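Replicative DNA helicase (Mycobacterium chimaera, PDB 6RIY) probably carries out protein splicing, as an intein that interrupts a replicative DNA helicase. Local coordinates at residues A1-P9 / V58-Q66. Sequence-based numbering, arbitrary orientation.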
loop_
_atom_site.group_PDB
_atom_site.type_symbol
_atom_site.label_atom_id
_atom_site.label_comp_id
_atom_site.label_asym_id
_atom_site.label_seq_id
_atom_site.Cartn_x
_atom_site.Cartn_y
_atom_site.Cartn_z
ATOM N N ALA A 1 5.805 -3.806 -2.818
ATOM C CA ALA A 1 6.585 -2.570 -2.751
ATOM C C ALA A 1 5.804 -1.393 -3.314
ATOM O O ALA A 1 5.116 -1.542 -4.319
ATOM C CB ALA A 1 7.878 -2.726 -3.505
ATOM N N LEU A 2 5.933 -0.237 -2.657
ATOM C CA LEU A 2 5.298 1.011 -3.061
ATOM C C LEU A 2 6.344 2.022 -3.517
ATOM O O LEU A 2 7.489 2.018 -3.062
ATOM C CB LEU A 2 4.463 1.641 -1.925
ATOM C CG LEU A 2 3.334 0.763 -1.349
ATOM C CD1 LEU A 2 2.416 1.553 -0.396
ATOM C CD2 LEU A 2 2.506 0.139 -2.452
ATOM N N ALA A 3 5.926 2.906 -4.416
ATOM C CA ALA A 3 6.807 3.978 -4.876
ATOM C C ALA A 3 7.324 4.795 -3.700
ATOM O O ALA A 3 6.610 5.025 -2.721
ATOM C CB ALA A 3 6.049 4.890 -5.846
ATOM N N LEU A 4 8.580 5.247 -3.807
ATOM C CA LEU A 4 9.193 6.026 -2.732
ATOM C C LEU A 4 8.396 7.268 -2.381
ATOM O O LEU A 4 8.479 7.746 -1.244
ATOM C CB LEU A 4 10.600 6.457 -3.121
ATOM C CG LEU A 4 11.607 5.387 -3.546
ATOM C CD1 LEU A 4 13.009 6.005 -3.595
ATOM C CD2 LEU A 4 11.555 4.231 -2.573
ATOM N N TYR A 5 7.689 7.847 -3.346
ATOM C CA TYR A 5 6.981 9.096 -3.107
ATOM C C TYR A 5 5.606 8.880 -2.505
ATOM O O TYR A 5 4.872 9.862 -2.325
ATOM C CB TYR A 5 6.858 9.923 -4.395
ATOM C CG TYR A 5 6.283 9.197 -5.608
ATOM C CD1 TYR A 5 4.998 8.672 -5.590
ATOM C CD2 TYR A 5 7.015 9.086 -6.782
ATOM C CE1 TYR A 5 4.472 8.026 -6.689
ATOM C CE2 TYR A 5 6.496 8.444 -7.893
ATOM C CZ TYR A 5 5.227 7.912 -7.836
ATOM O OH TYR A 5 4.700 7.279 -8.935
ATOM N N THR A 6 5.250 7.637 -2.197
ATOM C CA THR A 6 3.932 7.350 -1.642
ATOM C C THR A 6 3.837 7.949 -0.250
ATOM O O THR A 6 4.665 7.620 0.606
ATOM C CB THR A 6 3.656 5.854 -1.552
ATOM O OG1 THR A 6 3.863 5.221 -2.824
ATOM C CG2 THR A 6 2.199 5.632 -1.110
ATOM N N PRO A 7 2.886 8.838 0.014
ATOM C CA PRO A 7 2.710 9.335 1.382
ATOM C C PRO A 7 2.021 8.280 2.236
ATOM O O PRO A 7 1.061 7.638 1.804
ATOM C CB PRO A 7 1.828 10.575 1.200
ATOM C CG PRO A 7 1.024 10.271 -0.027
ATOM C CD PRO A 7 1.901 9.411 -0.919
ATOM N N LEU A 8 2.543 8.086 3.447
ATOM C CA LEU A 8 1.982 7.135 4.400
ATOM C C LEU A 8 1.568 7.865 5.666
ATOM O O LEU A 8 2.367 8.631 6.211
ATOM C CB LEU A 8 3.013 6.051 4.759
ATOM C CG LEU A 8 3.666 5.338 3.578
ATOM C CD1 LEU A 8 4.727 4.356 4.088
ATOM C CD2 LEU A 8 2.604 4.600 2.777
ATOM N N PRO A 9 0.358 7.649 6.184
ATOM C CA PRO A 9 -0.014 8.302 7.438
ATOM C C PRO A 9 0.721 7.679 8.613
ATOM O O PRO A 9 0.990 6.477 8.644
ATOM C CB PRO A 9 -1.523 8.046 7.539
ATOM C CG PRO A 9 -1.704 6.754 6.838
ATOM C CD PRO A 9 -0.705 6.753 5.691
ATOM N N VAL A 58 -4.379 7.619 -5.527
ATOM C CA VAL A 58 -3.627 6.929 -6.565
ATOM C C VAL A 58 -2.298 6.493 -5.960
ATOM O O VAL A 58 -1.543 7.330 -5.453
ATOM C CB VAL A 58 -3.397 7.821 -7.793
ATOM C CG1 VAL A 58 -2.401 7.173 -8.745
ATOM C CG2 VAL A 58 -4.726 8.101 -8.490
ATOM N N ILE A 59 -2.023 5.193 -6.003
ATOM C CA ILE A 59 -0.787 4.626 -5.479
ATOM C C ILE A 59 -0.087 3.875 -6.604
ATOM O O ILE A 59 -0.712 3.080 -7.308
ATOM C CB ILE A 59 -1.059 3.682 -4.295
ATOM C CG1 ILE A 59 -1.678 4.457 -3.139
ATOM C CG2 ILE A 59 0.247 2.990 -3.834
ATOM C CD1 ILE A 59 -2.155 3.562 -2.036
ATOM N N VAL A 60 1.210 4.112 -6.754
ATOM C CA VAL A 60 2.036 3.364 -7.690
ATOM C C VAL A 60 2.763 2.280 -6.912
ATOM O O VAL A 60 3.410 2.554 -5.889
ATOM C CB VAL A 60 3.010 4.293 -8.426
ATOM C CG1 VAL A 60 4.001 3.497 -9.244
ATOM C CG2 VAL A 60 2.211 5.255 -9.302
ATOM N N ALA A 61 2.617 1.043 -7.368
ATOM C CA ALA A 61 3.133 -0.098 -6.637
ATOM C C ALA A 61 3.699 -1.087 -7.635
ATOM O O ALA A 61 3.331 -1.088 -8.814
ATOM C CB ALA A 61 2.046 -0.769 -5.787
ATOM N N ASP A 62 4.592 -1.951 -7.158
ATOM C CA ASP A 62 5.101 -2.925 -8.101
ATOM C C ASP A 62 4.014 -3.950 -8.422
ATOM O O ASP A 62 2.974 -4.044 -7.750
ATOM C CB ASP A 62 6.391 -3.572 -7.589
ATOM C CG ASP A 62 6.149 -4.663 -6.595
ATOM O OD1 ASP A 62 5.203 -4.553 -5.791
ATOM O OD2 ASP A 62 6.928 -5.639 -6.610
ATOM N N ALA A 63 4.233 -4.670 -9.520
ATOM C CA ALA A 63 3.186 -5.538 -10.048
ATOM C C ALA A 63 2.748 -6.591 -9.043
ATOM O O ALA A 63 1.582 -7.014 -9.061
ATOM C CB ALA A 63 3.675 -6.211 -11.333
ATOM N N ALA A 64 3.645 -7.019 -8.158
ATOM C CA ALA A 64 3.323 -8.103 -7.240
ATOM C C ALA A 64 2.856 -7.633 -5.869
ATOM O O ALA A 64 2.572 -8.479 -5.016
ATOM C CB ALA A 64 4.525 -9.027 -7.070
ATOM N N HIS A 65 2.789 -6.326 -5.623
ATOM C CA HIS A 65 2.289 -5.844 -4.338
ATOM C C HIS A 65 0.869 -6.346 -4.090
ATOM O O HIS A 65 0.056 -6.409 -5.014
ATOM C CB HIS A 65 2.314 -4.315 -4.301
ATOM C CG HIS A 65 2.053 -3.745 -2.943
ATOM N ND1 HIS A 65 3.059 -3.500 -2.036
ATOM C CD2 HIS A 65 0.899 -3.377 -2.335
ATOM C CE1 HIS A 65 2.540 -3.007 -0.926
ATOM N NE2 HIS A 65 1.230 -2.921 -1.082
ATOM N N GLN A 66 0.570 -6.707 -2.839
ATOM C CA GLN A 66 -0.682 -7.380 -2.497
ATOM C C GLN A 66 -1.681 -6.438 -1.838
ATOM O O GLN A 66 -1.303 -5.552 -1.068
ATOM C CB GLN A 66 -0.408 -8.570 -1.576
ATOM C CG GLN A 66 0.459 -9.621 -2.232
ATOM C CD GLN A 66 0.860 -10.725 -1.281
ATOM O OE1 GLN A 66 0.220 -10.937 -0.259
ATOM N NE2 GLN A 66 1.935 -11.430 -1.612
HETATM O O HOH W 1 5.613 -6.588 -4.309
HETATM O O HOH W 2 2.388 6.065 -4.959
#
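The H65 ring takes L2 CD2 over the centre of one face, a CH-pi contact with CD2 3.5 Å from the ring centroid. At the ring edge, N of A1 donates to H65 ND1 at 2.9 Å and lies almost in the ring plane. H65 CG stands anti to the backbone N (chi1 -170°), which extends the imidazole from the end of the D62-H65 type I turn to the start of the chain. Outside the segments, H65 NE2 is hydrogen-bonded to T143 OG1 and W67 meets the ring edge-to-face, so rotation of the imidazole is restricted from several directions. The Y5 ring has A3 CB on one face, toward the rim, while V60 CG2 lies near the ring plane and approaches Y5 OH to 3.2 Å.

N of A1 also makes a salt bridge to D62 OD1 at 3.1 Å, meeting the carboxylate 57° out of its plane. Water 1 donates to the same oxygen. The site fits the Hedgehog/intein (HINT) fold. H65 is probably the block B histidine, beside the first intein residue. W67, C124 and T143 match the Trp-Cys-Thr triplet of class 3 inteins, which begin without a nucleophilic residue.

L2 and A61 form an antiparallel, non-hydrogen-bonded pair. D62 N donates to A1 O on one side of it, and A3 N donates to V60 O at 2.9 Å on the other. This bridge joins the edge strands of two separate four-stranded sheets. Next to the bridge, L2 CD2 packs tightly on A61 CB at 3.5 Å and also reaches I59 CG2. Beyond the bridge, water 2 links the two segments: it accepts from V60 N and donates to T6 OG1. That hydroxyl donates in turn to A3 O, which also accepts from T6 N across the A3-T6 type I turn.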